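Local structure of extracellular invertase (Aspergillus kawachii, 5XHA) at residues 536-541 and 556-561; 372-377 and 550-555. The protein probably hydrolyses sucrose to glucose and fructose outside the cell, as expected of an invertase of glycoside hydrolase family 32. All coordinates share one frame; numbering follows the deposited sequence.

Interaction 1: 536-541 and 556-561; sequences AIETLD and NGRFAL. With FRU (beta-D-fructofuranose), chain E.
Glu538 and Arg558 meet head on from opposite directions, carboxylate to guanidinium, in a salt bridge with two bonds. Arg558 presents the end of its guanidinium: NH1 binds Glu538 OE2 at 2.7 Å, nearly straight at 170° and on the oxygen's syn lone pair, while NH2 reaches Glu538 OE1 at 3.1 Å. Both oxygens lie close to the guanidinium plane, but the two flat groups are twisted 32° apart, so OE1 is met on its syn side but out of the carboxylate plane. The pairing fixes the rotation of both groups, and OE1 also accepts a hydrogen bond from the backbone N of Phe527. With CG opposite the backbone N (chi1 -174°) and the chain extended, the Glu538 carboxylate is carried across to the guanidinium. Over one guanidinium face sits Asn556 CB, offset toward the rim, and Arg558 also touches Leu379 and Ile381 of strand 366-385.

In the one backbone link, Asn556 N donates to Asp541 O at 3.0 Å, in the carbonyl plane. One residue further on, Gly557 N gives its hydrogen to O6 of the bound fructose at 2.9 Å, so consecutive amides serve the neighbouring strand and the sugar.

Leu540 points away from 556-561 at CB, yet its CD1 lies close to the Asn556 side chain.

Asn556 and Gly557 both have positive phi, with values near those of a type I' turn, and Arg558 and Phe559 both face Ala555. The whole is a beta-hairpin turn followed by a classic beta bulge, tied to the adjoining strand 534-547 in the C-terminal beta-sandwich of the family 32 fold.

Interaction 2: 372-377 and 550-555; sequences LPRELR and VLEVYA. With FRU (beta-D-fructofuranose), chain E.
Segments 372-377 and 550-555 run in the same sense but too far apart for sheet pairing, with CA atoms 8.4 Å apart at Leu372 and Glu552 and 10.8 Å apart at Arg374 and Tyr554. Side chains therefore bridge the gap, and Glu552 is their hub. Its OE2 takes the backbone N-H of Leu372 on the syn lone pair at 3.0 Å, and it also accepts a hydrogen bond from His31. Arg374 NH2 forms a salt bridge to Glu552 OE1 at 3.0 Å, the oxygen lying in the guanidinium plane although the nitrogen stands 57° out of the carboxylate plane. Tyr554 OH donates to the same Glu552 OE1 over a short 2.5 Å, nearly along the C-O axis.

That hydroxyl is in turn an acceptor, for Arg374 NE approaches Tyr554 OH at 2.9 Å with a bent N-H geometry of 142°. Arg374 thus holds Glu552 and Tyr554 together with one edge of its guanidinium, which is turned 75° from the phenol ring. Extension of the arginine from CG to NE carries the group across the gap, while Asp313 forms a salt bridge with NH1 and Ser562 hydrogen-bonds to NH2. Leu372 adds apolar cover, its CG resting 3.4 Å from Glu552 OE2. Gripped by four partners, Leu372 N, His31, Arg374 and Tyr554, the Glu552 carboxylate is probably ionised in this buried place. Near the ring's base, Tyr554 CB lies 3.7 Å from O6 of the bound fructose.

In this enzyme the buried charged network joins the two domains of the family 32 fold, the N-terminal five-bladed beta-propeller and the C-terminal beta-sandwich.

Strand 550-555 is the common element: it supplies one side of interaction 2 and leads straight through Ala555 into the turn of interaction 1, and Leu561 O probably bonds back to Val553 N. The two contacts lie about 13 Å apart between centres. Interaction 1 is a surface contact within the C-terminal sandwich, where one two-bonded ion pair stands beside a single backbone bond; interaction 2 is buried and joins sandwich to propeller, and its charges are shared among several partners. Ala560 packs against Arg374, linking the two directly. One fructose touches both, held by a backbone amide in the first and merely packed against the second.

Interaction 1: 536-541 and 556-561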
ATOM      1  N   ALA A 536      27.346 -49.209 -23.821  1.00 56.08           N
ATOM      2  CA  ALA A 536      26.468 -48.780 -24.912  1.00 52.31           C
ATOM      3  C   ALA A 536      25.989 -47.346 -24.686  1.00 52.03           C
ATOM      4  O   ALA A 536      25.959 -46.853 -23.556  1.00 49.18           O
ATOM      5  CB  ALA A 536      25.272 -49.709 -25.021  1.00 49.47           C
ATOM      6  N   ILE A 537      25.616 -46.686 -25.775  1.00 49.77           N
ATOM      7  CA  ILE A 537      24.866 -45.447 -25.681  1.00 48.51           C
ATOM      8  C   ILE A 537      23.527 -45.765 -25.003  1.00 45.89           C
ATOM      9  O   ILE A 537      22.822 -46.686 -25.403  1.00 44.46           O
ATOM     10  CB  ILE A 537      24.607 -44.827 -27.061  1.00 48.07           C
ATOM     11  CG1 ILE A 537      25.932 -44.419 -27.711  1.00 47.86           C
ATOM     12  CG2 ILE A 537      23.681 -43.618 -26.926  1.00 49.36           C
ATOM     13  CD1 ILE A 537      25.777 -43.785 -29.076  1.00 47.67           C
ATOM     14  N   GLU A 538      23.222 -45.022 -23.947  1.00 43.76           N
ATOM     15  CA  GLU A 538      21.923 -45.084 -23.266  1.00 43.51           C
ATOM     16  C   GLU A 538      20.730 -45.118 -24.240  1.00 40.37           C
ATOM     17  O   GLU A 538      20.685 -44.350 -25.208  1.00 40.00           O
ATOM     18  CB  GLU A 538      21.790 -43.846 -22.363  1.00 44.40           C
ATOM     19  CG  GLU A 538      20.562 -43.815 -21.467  1.00 47.09           C
ATOM     20  CD  GLU A 538      20.455 -42.537 -20.652  1.00 44.63           C
ATOM     21  OE1 GLU A 538      21.275 -41.603 -20.849  1.00 43.71           O
ATOM     22  OE2 GLU A 538      19.534 -42.479 -19.815  1.00 46.22           O
ATOM     23  N   THR A 539      19.775 -46.000 -23.962  1.00 38.32           N
ATOM     24  CA  THR A 539      18.542 -46.106 -24.738  1.00 42.81           C
ATOM     25  C   THR A 539      17.659 -44.840 -24.612  1.00 41.42           C
ATOM     26  O   THR A 539      17.504 -44.287 -23.519  1.00 39.24           O
ATOM     27  CB  THR A 539      17.727 -47.344 -24.287  1.00 45.45           C
ATOM     28  OG1 THR A 539      18.477 -48.532 -24.558  1.00 52.96           O
ATOM     29  CG2 THR A 539      16.404 -47.455 -25.038  1.00 45.91           C
ATOM     30  N   LEU A 540      17.113 -44.394 -25.744  1.00 41.53           N
ATOM     31  CA  LEU A 540      16.146 -43.293 -25.786  1.00 42.08           C
ATOM     32  C   LEU A 540      14.757 -43.864 -25.557  1.00 41.30           C
ATOM     33  O   LEU A 540      14.230 -44.562 -26.414  1.00 41.80           O
ATOM     34  CB  LEU A 540      16.176 -42.574 -27.138  1.00 43.15           C
ATOM     35  CG  LEU A 540      15.229 -41.367 -27.329  1.00 43.23           C
ATOM     36  CD1 LEU A 540      15.577 -40.210 -26.399  1.00 43.25           C
ATOM     37  CD2 LEU A 540      15.264 -40.889 -28.768  1.00 42.53           C
ATOM     38  N   ASP A 541      14.198 -43.579 -24.387  1.00 38.92           N
ATOM     39  CA  ASP A 541      12.884 -44.050 -23.976  1.00 40.88           C
ATOM     40  C   ASP A 541      11.861 -42.929 -24.140  1.00 40.22           C
ATOM     41  O   ASP A 541      11.813 -42.001 -23.341  1.00 37.65           O
ATOM     42  CB  ASP A 541      12.945 -44.507 -22.510  1.00 42.82           C
ATOM     43  CG  ASP A 541      11.679 -45.205 -22.063  1.00 44.81           C
ATOM     44  OD1 ASP A 541      10.872 -45.611 -22.914  1.00 49.25           O
ATOM     45  OD2 ASP A 541      11.486 -45.361 -20.852  1.00 50.51           O
ATOM     46  N   ASN A 556      13.053 -40.536 -21.048  1.00 35.39           N
ATOM     47  CA  ASN A 556      14.043 -41.005 -20.075  1.00 34.71           C
ATOM     48  C   ASN A 556      13.762 -40.532 -18.640  1.00 36.43           C
ATOM     49  O   ASN A 556      14.678 -40.438 -17.814  1.00 35.77           O
ATOM     50  CB  ASN A 556      15.476 -40.590 -20.509  1.00 37.25           C
ATOM     51  CG  ASN A 556      15.992 -41.362 -21.727  1.00 39.20           C
ATOM     52  OD1 ASN A 556      17.067 -41.984 -21.693  1.00 40.78           O
ATOM     53  ND2 ASN A 556      15.261 -41.292 -22.812  1.00 39.01           N
ATOM     54  N   GLY A 557      12.496 -40.245 -18.340  1.00 36.40           N
ATOM     55  CA  GLY A 557      12.082 -39.778 -17.017  1.00 35.05           C
ATOM     56  C   GLY A 557      12.642 -38.432 -16.599  1.00 33.96           C
ATOM     57  O   GLY A 557      12.540 -38.060 -15.436  1.00 34.14           O
ATOM     58  N   ARG A 558      13.229 -37.690 -17.529  1.00 33.87           N
ATOM     59  CA  ARG A 558      13.920 -36.471 -17.159  1.00 34.05           C
ATOM     60  C   ARG A 558      13.818 -35.375 -18.208  1.00 33.60           C
ATOM     61  O   ARG A 558      14.544 -34.406 -18.146  1.00 32.74           O
ATOM     62  CB  ARG A 558      15.392 -36.786 -16.874  1.00 36.50           C
ATOM     63  CG  ARG A 558      16.201 -37.220 -18.086  1.00 39.10           C
ATOM     64  CD  ARG A 558      17.594 -37.659 -17.666  1.00 39.84           C
ATOM     65  NE  ARG A 558      18.479 -37.803 -18.822  1.00 42.78           N
ATOM     66  CZ  ARG A 558      18.986 -38.946 -19.279  1.00 42.14           C
ATOM     67  NH1 ARG A 558      18.721 -40.105 -18.691  1.00 47.32           N
ATOM     68  NH2 ARG A 558      19.774 -38.928 -20.340  1.00 41.48           N
ATOM     69  N   PHE A 559      12.898 -35.501 -19.147  1.00 32.42           N
ATOM     70  CA  PHE A 559      12.845 -34.560 -20.244  1.00 33.66           C
ATOM     71  C   PHE A 559      11.413 -34.401 -20.702  1.00 32.68           C
ATOM     72  O   PHE A 559      10.689 -35.379 -20.793  1.00 33.36           O
ATOM     73  CB  PHE A 559      13.713 -35.063 -21.395  1.00 32.80           C
ATOM     74  CG  PHE A 559      13.621 -34.237 -22.639  1.00 32.65           C
ATOM     75  CD1 PHE A 559      12.626 -34.479 -23.574  1.00 32.12           C
ATOM     76  CD2 PHE A 559      14.542 -33.236 -22.887  1.00 33.85           C
ATOM     77  CE1 PHE A 559      12.534 -33.731 -24.719  1.00 32.14           C
ATOM     78  CE2 PHE A 559      14.467 -32.494 -24.043  1.00 34.58           C
ATOM     79  CZ  PHE A 559      13.467 -32.747 -24.967  1.00 33.80           C
ATOM     80  N   ALA A 560      11.021 -33.160 -20.971  1.00 31.43           N
ATOM     81  CA  ALA A 560       9.742 -32.881 -21.598  1.00 31.97           C
ATOM     82  C   ALA A 560       9.833 -31.679 -22.522  1.00 31.27           C
ATOM     83  O   ALA A 560      10.460 -30.675 -22.190  1.00 30.61           O
ATOM     84  CB  ALA A 560       8.661 -32.660 -20.553  1.00 33.01           C
ATOM     85  N   LEU A 561       9.194 -31.820 -23.682  1.00 31.37           N
ATOM     86  CA  LEU A 561       9.087 -30.777 -24.701  1.00 32.69           C
ATOM     87  C   LEU A 561       7.663 -30.788 -25.257  1.00 31.63           C
ATOM     88  O   LEU A 561       7.191 -31.821 -25.769  1.00 32.68           O
ATOM     89  CB  LEU A 561      10.079 -31.051 -25.827  1.00 33.83           C
ATOM     90  CG  LEU A 561       9.964 -30.223 -27.114  1.00 36.46           C
ATOM     91  CD1 LEU A 561      10.137 -28.745 -26.829  1.00 36.45           C
ATOM     92  CD2 LEU A 561      11.005 -30.680 -28.125  1.00 37.33           C
TER
HETATM   93  C1  FRU E 705       7.175 -44.644 -19.684  1.00 78.02           C
HETATM   94  C2  FRU E 705       7.234 -43.573 -18.582  1.00 72.72           C
HETATM   95  C3  FRU E 705       6.038 -42.600 -18.540  1.00 66.16           C
HETATM   96  C4  FRU E 705       6.712 -41.279 -18.209  1.00 68.47           C
HETATM   97  C5  FRU E 705       7.997 -41.398 -19.022  1.00 64.91           C
HETATM   98  C6  FRU E 705       9.123 -40.499 -18.502  1.00 61.19           C
HETATM   99  O1  FRU E 705       6.264 -45.710 -19.381  1.00 82.84           O
HETATM  100  O2  FRU E 705       7.421 -44.160 -17.275  1.00 65.89           O
HETATM  101  O3  FRU E 705       5.042 -42.926 -17.554  1.00 59.30           O
HETATM  102  O4  FRU E 705       5.941 -40.102 -18.504  1.00 58.49           O
HETATM  103  O5  FRU E 705       8.372 -42.778 -18.931  1.00 67.69           O
HETATM  104  O6  FRU E 705       9.920 -39.970 -19.593  1.00 49.13           O

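Interaction 2: 372-377 and 550-555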
ATOM      1  N   LEU A 372      -0.226 -31.755 -18.986  1.00 30.13           N
ATOM      2  CA  LEU A 372      -0.569 -32.835 -18.076  1.00 30.47           C
ATOM      3  C   LEU A 372       0.093 -32.616 -16.705  1.00 29.74           C
ATOM      4  O   LEU A 372       1.239 -32.206 -16.639  1.00 29.21           O
ATOM      5  CB  LEU A 372      -0.083 -34.171 -18.646  1.00 30.98           C
ATOM      6  CG  LEU A 372      -0.660 -34.626 -19.995  1.00 30.83           C
ATOM      7  CD1 LEU A 372       0.080 -35.861 -20.466  1.00 30.99           C
ATOM      8  CD2 LEU A 372      -2.143 -34.883 -19.841  1.00 31.23           C
ATOM      9  N   PRO A 373      -0.615 -32.923 -15.616  1.00 29.93           N
ATOM     10  CA  PRO A 373       0.054 -32.836 -14.322  1.00 31.11           C
ATOM     11  C   PRO A 373       1.315 -33.688 -14.305  1.00 31.41           C
ATOM     12  O   PRO A 373       1.299 -34.818 -14.793  1.00 30.40           O
ATOM     13  CB  PRO A 373      -0.976 -33.416 -13.349  1.00 30.05           C
ATOM     14  CG  PRO A 373      -1.847 -34.288 -14.198  1.00 30.98           C
ATOM     15  CD  PRO A 373      -1.926 -33.582 -15.517  1.00 30.14           C
ATOM     16  N   ARG A 374       2.387 -33.163 -13.727  1.00 30.76           N
ATOM     17  CA  ARG A 374       3.655 -33.894 -13.688  1.00 30.48           C
ATOM     18  C   ARG A 374       4.120 -34.132 -12.245  1.00 31.88           C
ATOM     19  O   ARG A 374       4.063 -33.223 -11.418  1.00 29.44           O
ATOM     20  CB  ARG A 374       4.715 -33.140 -14.494  1.00 29.22           C
ATOM     21  CG  ARG A 374       4.428 -33.178 -15.977  1.00 29.10           C
ATOM     22  CD  ARG A 374       5.283 -32.228 -16.773  1.00 29.47           C
ATOM     23  NE  ARG A 374       4.894 -32.251 -18.176  1.00 30.30           N
ATOM     24  CZ  ARG A 374       5.471 -31.531 -19.131  1.00 30.77           C
ATOM     25  NH1 ARG A 374       6.480 -30.714 -18.844  1.00 31.75           N
ATOM     26  NH2 ARG A 374       5.029 -31.624 -20.381  1.00 31.34           N
ATOM     27  N   GLU A 375       4.540 -35.366 -11.951  1.00 31.73           N
ATOM     28  CA  GLU A 375       5.187 -35.692 -10.674  1.00 32.99           C
ATOM     29  C   GLU A 375       6.648 -35.323 -10.778  1.00 32.98           C
ATOM     30  O   GLU A 375       7.306 -35.682 -11.749  1.00 31.20           O
ATOM     31  CB  GLU A 375       5.073 -37.193 -10.353  1.00 34.01           C
ATOM     32  CG  GLU A 375       3.667 -37.622  -9.992  1.00 34.50           C
ATOM     33  CD  GLU A 375       3.542 -39.092  -9.675  1.00 34.43           C
ATOM     34  OE1 GLU A 375       4.557 -39.695  -9.308  1.00 37.05           O
ATOM     35  OE2 GLU A 375       2.425 -39.630  -9.748  1.00 32.97           O
ATOM     36  N   LEU A 376       7.151 -34.585  -9.792  1.00 32.84           N
ATOM     37  CA  LEU A 376       8.571 -34.282  -9.730  1.00 33.01           C
ATOM     38  C   LEU A 376       9.192 -35.126  -8.620  1.00 33.40           C
ATOM     39  O   LEU A 376       8.564 -35.336  -7.560  1.00 31.72           O
ATOM     40  CB  LEU A 376       8.798 -32.793  -9.486  1.00 32.71           C
ATOM     41  CG  LEU A 376       8.222 -31.832 -10.524  1.00 34.06           C
ATOM     42  CD1 LEU A 376       8.793 -30.433 -10.313  1.00 34.84           C
ATOM     43  CD2 LEU A 376       8.438 -32.277 -11.967  1.00 33.92           C
ATOM     44  N   ARG A 377      10.391 -35.647  -8.884  1.00 34.92           N
ATOM     45  CA  ARG A 377      11.142 -36.412  -7.880  1.00 36.42           C
ATOM     46  C   ARG A 377      12.626 -36.391  -8.209  1.00 37.79           C
ATOM     47  O   ARG A 377      13.006 -35.992  -9.310  1.00 38.19           O
ATOM     48  CB  ARG A 377      10.620 -37.846  -7.807  1.00 39.56           C
ATOM     49  CG  ARG A 377      10.994 -38.717  -9.003  1.00 41.98           C
ATOM     50  CD  ARG A 377      10.307 -40.073  -8.953  1.00 42.84           C
ATOM     51  NE  ARG A 377      10.822 -40.984  -9.973  1.00 46.26           N
ATOM     52  CZ  ARG A 377      11.988 -41.648  -9.908  1.00 51.53           C
ATOM     53  NH1 ARG A 377      12.827 -41.517  -8.863  1.00 50.35           N
ATOM     54  NH2 ARG A 377      12.327 -42.460 -10.911  1.00 47.70           N
ATOM     55  N   VAL A 550      -2.420 -30.689 -28.902  1.00 28.91           N
ATOM     56  CA  VAL A 550      -1.424 -30.598 -27.836  1.00 30.09           C
ATOM     57  C   VAL A 550      -0.487 -31.794 -27.903  1.00 31.26           C
ATOM     58  O   VAL A 550      -0.922 -32.934 -27.689  1.00 31.36           O
ATOM     59  CB  VAL A 550      -2.065 -30.539 -26.437  1.00 29.07           C
ATOM     60  CG1 VAL A 550      -1.003 -30.298 -25.370  1.00 30.52           C
ATOM     61  CG2 VAL A 550      -3.117 -29.457 -26.383  1.00 29.66           C
ATOM     62  N   LEU A 551       0.785 -31.522 -28.203  1.00 30.67           N
ATOM     63  CA  LEU A 551       1.827 -32.551 -28.227  1.00 31.97           C
ATOM     64  C   LEU A 551       2.754 -32.402 -27.028  1.00 32.20           C
ATOM     65  O   LEU A 551       3.308 -31.322 -26.803  1.00 33.57           O
ATOM     66  CB  LEU A 551       2.653 -32.466 -29.517  1.00 31.78           C
ATOM     67  CG  LEU A 551       3.935 -33.318 -29.579  1.00 31.68           C
ATOM     68  CD1 LEU A 551       3.609 -34.798 -29.511  1.00 32.34           C
ATOM     69  CD2 LEU A 551       4.728 -33.020 -30.843  1.00 32.79           C
ATOM     70  N   GLU A 552       2.914 -33.477 -26.263  1.00 30.80           N
ATOM     71  CA  GLU A 552       3.905 -33.535 -25.180  1.00 31.11           C
ATOM     72  C   GLU A 552       4.862 -34.696 -25.449  1.00 31.37           C
ATOM     73  O   GLU A 552       4.429 -35.832 -25.615  1.00 31.56           O
ATOM     74  CB  GLU A 552       3.226 -33.722 -23.822  1.00 30.69           C
ATOM     75  CG  GLU A 552       2.328 -32.558 -23.453  1.00 30.34           C
ATOM     76  CD  GLU A 552       1.827 -32.600 -22.025  1.00 30.67           C
ATOM     77  OE1 GLU A 552       2.531 -33.112 -21.121  1.00 31.72           O
ATOM     78  OE2 GLU A 552       0.709 -32.098 -21.805  1.00 29.15           O
ATOM     79  N   VAL A 553       6.153 -34.386 -25.519  1.00 31.76           N
ATOM     80  CA  VAL A 553       7.198 -35.370 -25.727  1.00 32.75           C
ATOM     81  C   VAL A 553       8.006 -35.544 -24.439  1.00 32.08           C
ATOM     82  O   VAL A 553       8.655 -34.612 -23.991  1.00 32.98           O
ATOM     83  CB  VAL A 553       8.161 -34.934 -26.855  1.00 33.16           C
ATOM     84  CG1 VAL A 553       9.159 -36.043 -27.141  1.00 32.79           C
ATOM     85  CG2 VAL A 553       7.379 -34.593 -28.115  1.00 33.63           C
ATOM     86  N   TYR A 554       7.937 -36.738 -23.863  1.00 30.94           N
ATOM     87  CA  TYR A 554       8.715 -37.133 -22.703  1.00 32.29           C
ATOM     88  C   TYR A 554       9.840 -38.086 -23.104  1.00 34.39           C
ATOM     89  O   TYR A 554       9.675 -38.895 -24.038  1.00 34.91           O
ATOM     90  CB  TYR A 554       7.809 -37.846 -21.699  1.00 33.17           C
ATOM     91  CG  TYR A 554       6.712 -36.974 -21.106  1.00 31.71           C
ATOM     92  CD1 TYR A 554       5.530 -36.740 -21.795  1.00 31.33           C
ATOM     93  CD2 TYR A 554       6.870 -36.389 -19.859  1.00 32.08           C
ATOM     94  CE1 TYR A 554       4.526 -35.953 -21.260  1.00 31.40           C
ATOM     95  CE2 TYR A 554       5.872 -35.591 -19.303  1.00 32.41           C
ATOM     96  CZ  TYR A 554       4.698 -35.373 -20.004  1.00 31.73           C
ATOM     97  OH  TYR A 554       3.711 -34.584 -19.450  1.00 29.89           O
ATOM     98  N   ALA A 555      10.966 -38.013 -22.391  1.00 33.09           N
ATOM     99  CA  ALA A 555      12.081 -38.959 -22.605  1.00 33.30           C
ATOM    100  C   ALA A 555      12.855 -39.241 -21.335  1.00 34.33           C
ATOM    101  O   ALA A 555      13.230 -38.309 -20.610  1.00 35.03           O
ATOM    102  CB  ALA A 555      13.025 -38.449 -23.681  1.00 34.02           C
TER
HETATM  103  C1  FRU E 705       7.175 -44.644 -19.684  1.00 78.02           C
HETATM  104  C2  FRU E 705       7.234 -43.573 -18.582  1.00 72.72           C
HETATM  105  C3  FRU E 705       6.038 -42.600 -18.540  1.00 66.16           C
HETATM  106  C4  FRU E 705       6.712 -41.279 -18.209  1.00 68.47           C
HETATM  107  C5  FRU E 705       7.997 -41.398 -19.022  1.00 64.91           C
HETATM  108  C6  FRU E 705       9.123 -40.499 -18.502  1.00 61.19           C
HETATM  109  O1  FRU E 705       6.264 -45.710 -19.381  1.00 82.84           O
HETATM  110  O2  FRU E 705       7.421 -44.160 -17.275  1.00 65.89           O
HETATM  111  O3  FRU E 705       5.042 -42.926 -17.554  1.00 59.30           O
HETATM  112  O4  FRU E 705       5.941 -40.102 -18.504  1.00 58.49           O
HETATM  113  O5  FRU E 705       8.372 -42.778 -18.931  1.00 67.69           O
HETATM  114  O6  FRU E 705       9.920 -39.970 -19.593  1.00 49.13           O